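Local coordinates for leucine-rich repeat protein (Bacteroides thetaiotaomicron, PDB 4ECN), which is of unknown function but probably binds other proteins outside the cell through a curved array of leucine-rich repeats, at residues 385-389 / 390-394; 536-539 / 540-544; 609-612 / 613-616. One frame throughout, in Å; residues are numbered along the deposited sequence.

Overall arrangement
The three local contacts follow one another along the chain, all in the leucine-rich repeat region rather than the N-terminal transthyretin-like domains. Interaction 1 covers the short helix 386-391 and the residues just after it, resting on strands 552-554 and 577-579 of the mixed repeat sheet. Interaction 2 closes helix 530-542, which joins strand 519-521 to strand 552-554, and interaction 3 is a turn leading into one of the sheet's two outermost strands, 616-617. Centres of interactions 1 and 2 lie about 25 Å apart, of 1 and 3 about 24 Å, and of 2 and 3 about 20 Å; none touch. Together they cover an insertion and two strand connections, building the repeat region at separate points.

Interaction 1. Residues 385-389 / 390-394; sequences MHYKK and MFLDY
Tyr387 and Phe391, with Lys388 and Asp393 beside them, form a local contact along and just past the end of the short helix 386-391, within the long excursion between strands 351-353 and 452-456. Four residues apart, the two aromatic side chains leave the same flank of the helix. With CG anti to the backbone N (chi1 -167°), Tyr387 lays its ring where CD2 of Phe391 can sit over one face, displaced toward the rim. The ring centroids are 4.6 Å apart and the planes make 47°, an oblique pairing. Leu392 adds an aliphatic branch at the tyrosine edge, its CD1 4.2 Å from Tyr387 CD2. On the next flank, selenium SE of selenomethionine Met390 lies 3.7 Å from CE1 of His386, whose ND1 is hydrogen-bonded to His357.

Near the end of the helix, Lys388 O accepts two N-H groups, from Leu392 N at 2.8 Å and Asp393 N at 3.0 Å, which arrive from opposite faces of the carbonyl plane. Bends at chi3 and chi4 hook the long lysine chain round to Asp393, where NZ meets the syn lone pair of OD2 at 2.7 Å. Both charges have second partners: Lys388 with Asp599, and Asp393 OD1 with Lys601, so the salt bridge is one link in an alternating series.

The helix lies against the repeat sheet: Leu392 packs on Tyr554 and Asp579 of strands 552-554 and 577-579, and Tyr387 meets the ring of Tyr554 and stands edge-to-face with His357.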
HETATM    1  N   MSE A 385       9.842  -6.462  -4.377  1.00 38.14           N
HETATM    2  CA  MSE A 385       9.236  -6.829  -5.655  1.00 36.68           C
HETATM    3  C   MSE A 385       7.726  -6.559  -5.672  1.00 43.08           C
HETATM    4  O   MSE A 385       7.095  -6.792  -6.724  1.00 43.92           O
HETATM    5  CB  MSE A 385       9.497  -8.333  -6.002  1.00 37.97           C
HETATM    6  CG  MSE A 385      10.968  -8.704  -6.305  1.00 44.03           C
HETATM    7 SE   MSE A 385      11.953  -7.561  -7.580  0.75 51.13          SE
HETATM    8  CE  MSE A 385      12.741  -6.315  -6.356  1.00 47.61           C
ATOM      9  N   HIS A 386       7.135  -6.070  -4.540  1.00 38.76           N
ATOM     10  CA  HIS A 386       5.688  -5.819  -4.492  1.00 37.21           C
ATOM     11  C   HIS A 386       5.283  -4.782  -5.538  1.00 43.87           C
ATOM     12  O   HIS A 386       4.369  -5.088  -6.309  1.00 44.38           O
ATOM     13  CB  HIS A 386       5.210  -5.387  -3.115  1.00 37.02           C
ATOM     14  CG  HIS A 386       3.721  -5.361  -3.003  1.00 40.03           C
ATOM     15  ND1 HIS A 386       3.003  -4.179  -3.127  1.00 41.72           N
ATOM     16  CD2 HIS A 386       2.848  -6.384  -2.825  1.00 41.78           C
ATOM     17  CE1 HIS A 386       1.729  -4.512  -2.973  1.00 41.04           C
ATOM     18  NE2 HIS A 386       1.583  -5.833  -2.810  1.00 41.40           N
ATOM     19  N   TYR A 387       6.003  -3.611  -5.643  1.00 40.99           N
ATOM     20  CA  TYR A 387       5.681  -2.588  -6.653  1.00 40.81           C
ATOM     21  C   TYR A 387       5.629  -3.217  -8.056  1.00 42.63           C
ATOM     22  O   TYR A 387       4.657  -3.011  -8.791  1.00 41.75           O
ATOM     23  CB  TYR A 387       6.666  -1.394  -6.641  1.00 43.07           C
ATOM     24  CG  TYR A 387       6.173  -0.203  -7.454  1.00 46.22           C
ATOM     25  CD1 TYR A 387       5.328   0.746  -6.897  1.00 47.61           C
ATOM     26  CD2 TYR A 387       6.512  -0.059  -8.798  1.00 48.68           C
ATOM     27  CE1 TYR A 387       4.846   1.820  -7.645  1.00 49.07           C
ATOM     28  CE2 TYR A 387       6.023   1.009  -9.566  1.00 49.93           C
ATOM     29  CZ  TYR A 387       5.183   1.942  -8.986  1.00 56.18           C
ATOM     30  OH  TYR A 387       4.707   2.998  -9.732  1.00 55.08           O
ATOM     31  N   LYS A 388       6.640  -4.027  -8.391  1.00 38.07           N
ATOM     32  CA  LYS A 388       6.755  -4.686  -9.689  1.00 36.94           C
ATOM     33  C   LYS A 388       5.521  -5.554  -9.972  1.00 41.67           C
ATOM     34  O   LYS A 388       4.954  -5.441 -11.052  1.00 41.31           O
ATOM     35  CB  LYS A 388       8.038  -5.524  -9.738  1.00 37.64           C
ATOM     36  CG  LYS A 388       8.456  -5.906 -11.143  1.00 43.76           C
ATOM     37  CD  LYS A 388       9.847  -6.525 -11.189  1.00 51.80           C
ATOM     38  CE  LYS A 388       9.955  -7.976 -10.753  1.00 60.94           C
ATOM     39  NZ  LYS A 388       9.686  -8.925 -11.864  1.00 70.43           N
ATOM     40  N   LYS A 389       5.088  -6.380  -8.996  1.00 38.54           N
ATOM     41  CA  LYS A 389       3.961  -7.308  -9.140  1.00 37.58           C
ATOM     42  C   LYS A 389       2.632  -6.557  -9.203  1.00 41.52           C
ATOM     43  O   LYS A 389       1.730  -6.955  -9.961  1.00 41.62           O
ATOM     44  CB  LYS A 389       3.926  -8.358  -7.992  1.00 39.84           C
ATOM     45  CG  LYS A 389       5.191  -9.246  -7.944  1.00 62.92           C
ATOM     46  CD  LYS A 389       5.125 -10.400  -6.913  1.00 74.39           C
ATOM     47  CE  LYS A 389       6.458 -10.756  -6.250  1.00 71.44           C
ATOM     48  NZ  LYS A 389       6.665 -10.046  -4.936  1.00 72.57           N
HETATM   49  N   MSE A 390       2.516  -5.472  -8.430  1.00 37.72           N
HETATM   50  CA  MSE A 390       1.295  -4.667  -8.366  1.00 36.69           C
HETATM   51  C   MSE A 390       1.066  -3.837  -9.603  1.00 40.25           C
HETATM   52  O   MSE A 390      -0.097  -3.625  -9.921  1.00 39.23           O
HETATM   53  CB  MSE A 390       1.322  -3.731  -7.149  1.00 38.74           C
HETATM   54  CG  MSE A 390       0.096  -2.810  -7.049  1.00 44.62           C
HETATM   55 SE   MSE A 390      -0.417  -2.444  -5.247  0.75 50.88          SE
HETATM   56  CE  MSE A 390      -0.987  -0.778  -5.452  1.00 47.80           C
ATOM     57  N   PHE A 391       2.124  -3.331 -10.280  1.00 38.30           N
ATOM     58  CA  PHE A 391       1.884  -2.454 -11.422  1.00 39.04           C
ATOM     59  C   PHE A 391       2.610  -2.777 -12.710  1.00 44.18           C
ATOM     60  O   PHE A 391       2.302  -2.115 -13.706  1.00 46.25           O
ATOM     61  CB  PHE A 391       2.330  -1.023 -11.073  1.00 41.83           C
ATOM     62  CG  PHE A 391       1.709  -0.401  -9.845  1.00 44.41           C
ATOM     63  CD1 PHE A 391       0.417   0.107  -9.880  1.00 47.53           C
ATOM     64  CD2 PHE A 391       2.437  -0.272  -8.669  1.00 47.19           C
ATOM     65  CE1 PHE A 391      -0.150   0.679  -8.745  1.00 48.21           C
ATOM     66  CE2 PHE A 391       1.875   0.331  -7.545  1.00 49.49           C
ATOM     67  CZ  PHE A 391       0.602   0.828  -7.602  1.00 47.15           C
ATOM     68  N   LEU A 392       3.616  -3.673 -12.737  1.00 38.88           N
ATOM     69  CA  LEU A 392       4.388  -3.739 -13.978  1.00 37.05           C
ATOM     70  C   LEU A 392       4.317  -5.085 -14.670  1.00 44.66           C
ATOM     71  O   LEU A 392       4.061  -5.110 -15.877  1.00 46.17           O
ATOM     72  CB  LEU A 392       5.855  -3.381 -13.707  1.00 35.86           C
ATOM     73  CG  LEU A 392       6.090  -2.105 -12.837  1.00 38.45           C
ATOM     74  CD1 LEU A 392       7.530  -2.007 -12.328  1.00 38.33           C
ATOM     75  CD2 LEU A 392       5.556  -0.837 -13.493  1.00 34.15           C
ATOM     76  N   ASP A 393       4.577  -6.181 -13.964  1.00 42.61           N
ATOM     77  CA  ASP A 393       4.594  -7.518 -14.572  1.00 42.96           C
ATOM     78  C   ASP A 393       3.225  -8.018 -14.967  1.00 46.55           C
ATOM     79  O   ASP A 393       2.243  -7.801 -14.239  1.00 48.39           O
ATOM     80  CB  ASP A 393       5.182  -8.550 -13.591  1.00 45.34           C
ATOM     81  CG  ASP A 393       6.647  -8.425 -13.244  1.00 61.83           C
ATOM     82  OD1 ASP A 393       7.445  -8.053 -14.142  1.00 63.84           O
ATOM     83  OD2 ASP A 393       7.019  -8.842 -12.127  1.00 69.85           O
ATOM     84  N   TYR A 394       3.190  -8.775 -16.067  1.00 39.98           N
ATOM     85  CA  TYR A 394       2.013  -9.475 -16.556  1.00 39.37           C
ATOM     86  C   TYR A 394       2.465 -10.612 -17.460  1.00 43.05           C
ATOM     87  O   TYR A 394       3.510 -10.507 -18.103  1.00 43.01           O
ATOM     88  CB  TYR A 394       1.007  -8.535 -17.267  1.00 40.97           C
ATOM     89  CG  TYR A 394       1.358  -8.125 -18.681  1.00 43.08           C
ATOM     90  CD1 TYR A 394       2.293  -7.127 -18.926  1.00 44.47           C
ATOM     91  CD2 TYR A 394       0.684  -8.670 -19.774  1.00 45.23           C
ATOM     92  CE1 TYR A 394       2.588  -6.711 -20.225  1.00 46.22           C
ATOM     93  CE2 TYR A 394       0.956  -8.252 -21.078  1.00 47.06           C
ATOM     94  CZ  TYR A 394       1.925  -7.284 -21.303  1.00 56.97           C
ATOM     95  OH  TYR A 394       2.230  -6.888 -22.592  1.00 58.99           O
TER

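Interaction 2. Residues 536-539 / 540-544; sequences DWTR and LADDE
Thr538 turns its methyl CG2 anti to the backbone N, and Asp542, one helical turn later, sets CG beside its own N (chi1 -80°); the two side chains therefore run alongside each other, pointing the same way. Thr538 CG2 comes 3.4 Å from Asp542 OD2, a van der Waals contact. The same threonine torsion places OG1 over the preceding turn, where it bonds to Lys534 O, so a beta-branched residue fits the helix without leaving its hydroxyl unpartnered. Asp542 sends OD1 onward to Ser568 and Lys571, tying the helix end to the neighbouring connection.

Regular backbone bonds hold the turn, among them Asp542 N to Thr538 O at 2.8 Å. Helix 530-542 is the crossover of a beta-alpha-beta unit, carrying the chain from strand 519-521 to strand 552-554 of the leucine-rich repeat sheet. Large Trp537, which meets Phe553 and stands edge-to-face with Phe563, fills the side packed on the fold, with buried Leu540 and small Ala541 beside it.

Asp543 is the first residue to leave helical backbone angles (psi 124°), yet its N still reaches Arg539 O at 2.8 Å. The arginine, an exposed residue, is extended from CG to NE: NE stays 4.6 Å from Asp543 OD2, beyond a salt bridge, while the guanidinium makes a cation-pi contact with Tyr512. Asp543 OD1 instead accepts from the backbone N of Asp545.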
ATOM      1  N   ASP A 536      18.494  15.241 -10.621  1.00 55.98           N
ATOM      2  CA  ASP A 536      18.405  14.426  -9.420  1.00 55.49           C
ATOM      3  C   ASP A 536      18.970  13.023  -9.663  1.00 57.50           C
ATOM      4  O   ASP A 536      19.758  12.551  -8.837  1.00 58.49           O
ATOM      5  CB  ASP A 536      16.957  14.353  -8.926  1.00 56.95           C
ATOM      6  CG  ASP A 536      16.471  15.572  -8.141  1.00 72.94           C
ATOM      7  OD1 ASP A 536      17.336  16.342  -7.615  1.00 74.15           O
ATOM      8  OD2 ASP A 536      15.234  15.703  -7.958  1.00 79.81           O
ATOM      9  N   TRP A 537      18.628  12.391 -10.805  1.00 50.80           N
ATOM     10  CA  TRP A 537      19.142  11.064 -11.127  1.00 49.37           C
ATOM     11  C   TRP A 537      20.653  11.161 -11.374  1.00 54.32           C
ATOM     12  O   TRP A 537      21.390  10.341 -10.827  1.00 53.54           O
ATOM     13  CB  TRP A 537      18.397  10.435 -12.317  1.00 47.35           C
ATOM     14  CG  TRP A 537      18.731   8.982 -12.609  1.00 47.96           C
ATOM     15  CD1 TRP A 537      19.554   8.157 -11.892  1.00 50.87           C
ATOM     16  CD2 TRP A 537      18.249   8.201 -13.716  1.00 47.25           C
ATOM     17  NE1 TRP A 537      19.632   6.925 -12.493  1.00 49.70           N
ATOM     18  CE2 TRP A 537      18.832   6.918 -13.608  1.00 50.69           C
ATOM     19  CE3 TRP A 537      17.376   8.461 -14.794  1.00 47.95           C
ATOM     20  CZ2 TRP A 537      18.585   5.905 -14.544  1.00 49.25           C
ATOM     21  CZ3 TRP A 537      17.131   7.450 -15.715  1.00 48.44           C
ATOM     22  CH2 TRP A 537      17.728   6.193 -15.584  1.00 48.73           C
ATOM     23  N   THR A 538      21.121  12.195 -12.112  1.00 52.84           N
ATOM     24  CA  THR A 538      22.555  12.418 -12.331  1.00 53.80           C
ATOM     25  C   THR A 538      23.281  12.512 -10.984  1.00 59.97           C
ATOM     26  O   THR A 538      24.290  11.828 -10.816  1.00 61.05           O
ATOM     27  CB  THR A 538      22.853  13.674 -13.178  1.00 58.86           C
ATOM     28  OG1 THR A 538      21.993  13.756 -14.306  1.00 59.42           O
ATOM     29  CG2 THR A 538      24.278  13.712 -13.663  1.00 58.00           C
ATOM     30  N   ARG A 539      22.742  13.320 -10.012  1.00 56.32           N
ATOM     31  CA  ARG A 539      23.360  13.514  -8.685  1.00 55.69           C
ATOM     32  C   ARG A 539      23.500  12.173  -7.981  1.00 59.97           C
ATOM     33  O   ARG A 539      24.595  11.827  -7.534  1.00 60.71           O
ATOM     34  CB  ARG A 539      22.587  14.510  -7.802  1.00 49.78           C
ATOM     35  CG  ARG A 539      23.396  14.887  -6.569  1.00 50.20           C
ATOM     36  CD  ARG A 539      22.684  15.800  -5.594  1.00 56.24           C
ATOM     37  NE  ARG A 539      23.335  15.764  -4.275  1.00 63.00           N
ATOM     38  CZ  ARG A 539      22.851  16.343  -3.175  1.00 79.11           C
ATOM     39  NH1 ARG A 539      21.709  17.022  -3.218  1.00 61.68           N
ATOM     40  NH2 ARG A 539      23.500  16.236  -2.023  1.00 70.55           N
ATOM     41  N   LEU A 540      22.410  11.412  -7.959  1.00 55.50           N
ATOM     42  CA  LEU A 540      22.297  10.091  -7.365  1.00 55.62           C
ATOM     43  C   LEU A 540      23.364   9.116  -7.924  1.00 60.19           C
ATOM     44  O   LEU A 540      24.021   8.429  -7.147  1.00 59.77           O
ATOM     45  CB  LEU A 540      20.884   9.571  -7.663  1.00 54.86           C
ATOM     46  CG  LEU A 540      20.306   8.561  -6.709  1.00 59.80           C
ATOM     47  CD1 LEU A 540      19.935   9.210  -5.377  1.00 59.68           C
ATOM     48  CD2 LEU A 540      19.069   7.925  -7.313  1.00 63.08           C
ATOM     49  N   ALA A 541      23.565   9.102  -9.255  1.00 57.28           N
ATOM     50  CA  ALA A 541      24.538   8.239  -9.936  1.00 56.78           C
ATOM     51  C   ALA A 541      25.976   8.701  -9.677  1.00 60.91           C
ATOM     52  O   ALA A 541      26.854   7.877  -9.424  1.00 58.77           O
ATOM     53  CB  ALA A 541      24.256   8.232 -11.427  1.00 57.21           C
ATOM     54  N   ASP A 542      26.205  10.029  -9.731  1.00 60.22           N
ATOM     55  CA  ASP A 542      27.509  10.658  -9.522  1.00 61.51           C
ATOM     56  C   ASP A 542      27.958  10.574  -8.051  1.00 68.19           C
ATOM     57  O   ASP A 542      29.166  10.508  -7.806  1.00 68.86           O
ATOM     58  CB  ASP A 542      27.476  12.123  -9.981  1.00 63.34           C
ATOM     59  CG  ASP A 542      27.611  12.333 -11.486  1.00 73.48           C
ATOM     60  OD1 ASP A 542      28.177  11.441 -12.164  1.00 75.14           O
ATOM     61  OD2 ASP A 542      27.270  13.445 -11.967  1.00 76.32           O
ATOM     62  N   ASP A 543      26.999  10.552  -7.089  1.00 65.45           N
ATOM     63  CA  ASP A 543      27.274  10.480  -5.649  1.00 65.69           C
ATOM     64  C   ASP A 543      28.058   9.193  -5.330  1.00 72.76           C
ATOM     65  O   ASP A 543      27.631   8.094  -5.682  1.00 71.17           O
ATOM     66  CB  ASP A 543      25.970  10.560  -4.834  1.00 65.54           C
ATOM     67  CG  ASP A 543      26.180  11.016  -3.404  1.00 71.38           C
ATOM     68  OD1 ASP A 543      26.490  10.177  -2.565  1.00 70.04           O
ATOM     69  OD2 ASP A 543      26.052  12.233  -3.139  1.00 78.52           O
ATOM     70  N   GLU A 544      29.232   9.351  -4.696  1.00 73.33           N
ATOM     71  CA  GLU A 544      30.141   8.250  -4.341  1.00 74.39           C
ATOM     72  C   GLU A 544      29.549   7.393  -3.213  1.00 77.74           C
ATOM     73  O   GLU A 544      30.015   6.264  -3.012  1.00 76.86           O
ATOM     74  CB  GLU A 544      31.535   8.764  -3.932  1.00 77.62           C
ATOM     75  CG  GLU A 544      32.147   9.839  -4.821  1.00 90.26           C
ATOM     76  CD  GLU A 544      31.967  11.255  -4.297  1.00119.07           C
ATOM     77  OE1 GLU A 544      30.811  11.741  -4.231  1.00 98.10           O
ATOM     78  OE2 GLU A 544      32.997  11.883  -3.954  1.00122.51           O
TER

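Interaction 3. Residues 609-612 / 613-616; sequences EIPE and DFCA
Pro611 and Phe614 are the two ends of a type I beta turn, closed by the bond from Phe614 N to Pro611 O at 2.8 Å. The N-H points reasonably at the oxygen, but the nitrogen stands about 60° out of the carbonyl plane. Carbon contacts accompany the closure. Phe614 has CG anti to its own N (chi1 -177°), which carries the ring away from the first half of the turn, leaving CB and the CD1 edge near Ile610 and Pro611: Pro611 CD lies 3.9 Å from Phe614 CD1, and Ile610 CG2 lies 3.7 Å from Phe614 CB. Both approach the ring obliquely. At the second central position, Asp613 holds CG between its N and carbonyl carbon (chi1 58°), bringing OD1 to 3.4 Å from Pro611 CB.

The residue types follow the turn. Proline's ring fixes phi at the entry and offers aliphatic carbons to the phenylalanine, whereas Glu612 and Asp613, the two central residues, are exposed; Glu612 OE2 makes a weak hydrogen bond with Asn636. A proline followed three residues later by a large apolar residue, as here, is common in the connections of leucine-rich repeats.

Further out, the Phe614 ring packs on Leu600 of strand 596-601 and stands edge-to-face with Phe591, to which its backbone is also hydrogen-bonded. Ile610 is set against Phe626, Leu631 and Pro635, so the turn has preceding and following parts of the chain around it. With one hydrogen bond across it and otherwise mainly carbon contacts, the turn probably owes its placement chiefly to burial of the phenylalanine, while the two acidic residues remain at the surface.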
ATOM      1  N   GLU A 609      15.204   4.210 -30.445  1.00 53.75           N
ATOM      2  CA  GLU A 609      16.309   3.245 -30.484  1.00 54.03           C
ATOM      3  C   GLU A 609      16.902   3.020 -29.103  1.00 56.76           C
ATOM      4  O   GLU A 609      17.026   3.968 -28.317  1.00 57.81           O
ATOM      5  CB  GLU A 609      17.433   3.686 -31.450  1.00 56.75           C
ATOM      6  CG  GLU A 609      17.106   3.446 -32.919  1.00 72.02           C
ATOM      7  CD  GLU A 609      18.299   3.271 -33.836  1.00 96.59           C
ATOM      8  OE1 GLU A 609      18.932   2.190 -33.786  1.00 90.76           O
ATOM      9  OE2 GLU A 609      18.550   4.181 -34.661  1.00 89.58           O
ATOM     10  N   ILE A 610      17.305   1.765 -28.824  1.00 50.58           N
ATOM     11  CA  ILE A 610      17.965   1.366 -27.568  1.00 49.05           C
ATOM     12  C   ILE A 610      19.468   1.159 -27.883  1.00 54.51           C
ATOM     13  O   ILE A 610      19.766   0.434 -28.836  1.00 55.27           O
ATOM     14  CB  ILE A 610      17.278   0.108 -26.962  1.00 49.73           C
ATOM     15  CG1 ILE A 610      15.819   0.411 -26.613  1.00 48.77           C
ATOM     16  CG2 ILE A 610      18.016  -0.401 -25.747  1.00 49.50           C
ATOM     17  CD1 ILE A 610      14.962  -0.757 -26.442  1.00 53.69           C
ATOM     18  N   PRO A 611      20.415   1.814 -27.161  1.00 51.35           N
ATOM     19  CA  PRO A 611      21.858   1.636 -27.473  1.00 52.74           C
ATOM     20  C   PRO A 611      22.311   0.169 -27.401  1.00 60.42           C
ATOM     21  O   PRO A 611      21.900  -0.531 -26.472  1.00 59.92           O
ATOM     22  CB  PRO A 611      22.557   2.462 -26.394  1.00 54.58           C
ATOM     23  CG  PRO A 611      21.527   3.421 -25.922  1.00 58.22           C
ATOM     24  CD  PRO A 611      20.221   2.723 -26.016  1.00 52.57           C
ATOM     25  N   GLU A 612      23.148  -0.306 -28.384  1.00 59.50           N
ATOM     26  CA  GLU A 612      23.620  -1.714 -28.506  1.00 59.46           C
ATOM     27  C   GLU A 612      24.387  -2.151 -27.214  1.00 64.27           C
ATOM     28  O   GLU A 612      24.510  -3.356 -26.941  1.00 64.72           O
ATOM     29  CB  GLU A 612      24.492  -1.903 -29.779  1.00 61.51           C
ATOM     30  CG  GLU A 612      24.546  -3.335 -30.333  1.00 72.87           C
ATOM     31  CD  GLU A 612      24.694  -3.551 -31.844  1.00 94.49           C
ATOM     32  OE1 GLU A 612      24.171  -2.724 -32.629  1.00 77.16           O
ATOM     33  OE2 GLU A 612      25.229  -4.615 -32.240  1.00 84.52           O
ATOM     34  N   ASP A 613      24.804  -1.157 -26.392  1.00 60.00           N
ATOM     35  CA  ASP A 613      25.509  -1.302 -25.115  1.00 59.28           C
ATOM     36  C   ASP A 613      24.663  -0.763 -23.932  1.00 60.63           C
ATOM     37  O   ASP A 613      25.240  -0.462 -22.879  1.00 60.36           O
ATOM     38  CB  ASP A 613      26.862  -0.545 -25.191  1.00 62.61           C
ATOM     39  CG  ASP A 613      26.805   0.957 -25.522  1.00 74.10           C
ATOM     40  OD1 ASP A 613      25.755   1.422 -26.025  1.00 74.79           O
ATOM     41  OD2 ASP A 613      27.840   1.652 -25.336  1.00 79.86           O
ATOM     42  N   PHE A 614      23.301  -0.650 -24.090  1.00 54.61           N
ATOM     43  CA  PHE A 614      22.406  -0.108 -23.058  1.00 53.29           C
ATOM     44  C   PHE A 614      22.723  -0.721 -21.711  1.00 55.77           C
ATOM     45  O   PHE A 614      22.972   0.009 -20.756  1.00 54.58           O
ATOM     46  CB  PHE A 614      20.915  -0.298 -23.392  1.00 54.50           C
ATOM     47  CG  PHE A 614      20.004   0.340 -22.358  1.00 56.47           C
ATOM     48  CD1 PHE A 614      19.913   1.727 -22.243  1.00 60.24           C
ATOM     49  CD2 PHE A 614      19.268  -0.445 -21.474  1.00 58.07           C
ATOM     50  CE1 PHE A 614      19.108   2.315 -21.258  1.00 60.72           C
ATOM     51  CE2 PHE A 614      18.456   0.147 -20.495  1.00 60.54           C
ATOM     52  CZ  PHE A 614      18.380   1.521 -20.395  1.00 59.01           C
ATOM     53  N   CYS A 615      22.738  -2.066 -21.652  1.00 52.97           N
ATOM     54  CA  CYS A 615      23.094  -2.869 -20.484  1.00 53.17           C
ATOM     55  C   CYS A 615      23.275  -4.327 -20.890  1.00 56.00           C
ATOM     56  O   CYS A 615      23.201  -4.698 -22.069  1.00 54.82           O
ATOM     57  CB  CYS A 615      22.051  -2.741 -19.373  1.00 53.12           C
ATOM     58  SG  CYS A 615      20.499  -3.612 -19.717  1.00 55.82           S
ATOM     59  N   ALA A 616      23.523  -5.140 -19.860  1.00 52.34           N
ATOM     60  CA  ALA A 616      23.626  -6.587 -19.847  1.00 50.84           C
ATOM     61  C   ALA A 616      22.520  -7.127 -18.946  1.00 52.51           C
ATOM     62  O   ALA A 616      21.833  -6.337 -18.281  1.00 51.12           O
ATOM     63  CB  ALA A 616      24.997  -7.001 -19.367  1.00 52.16           C
TER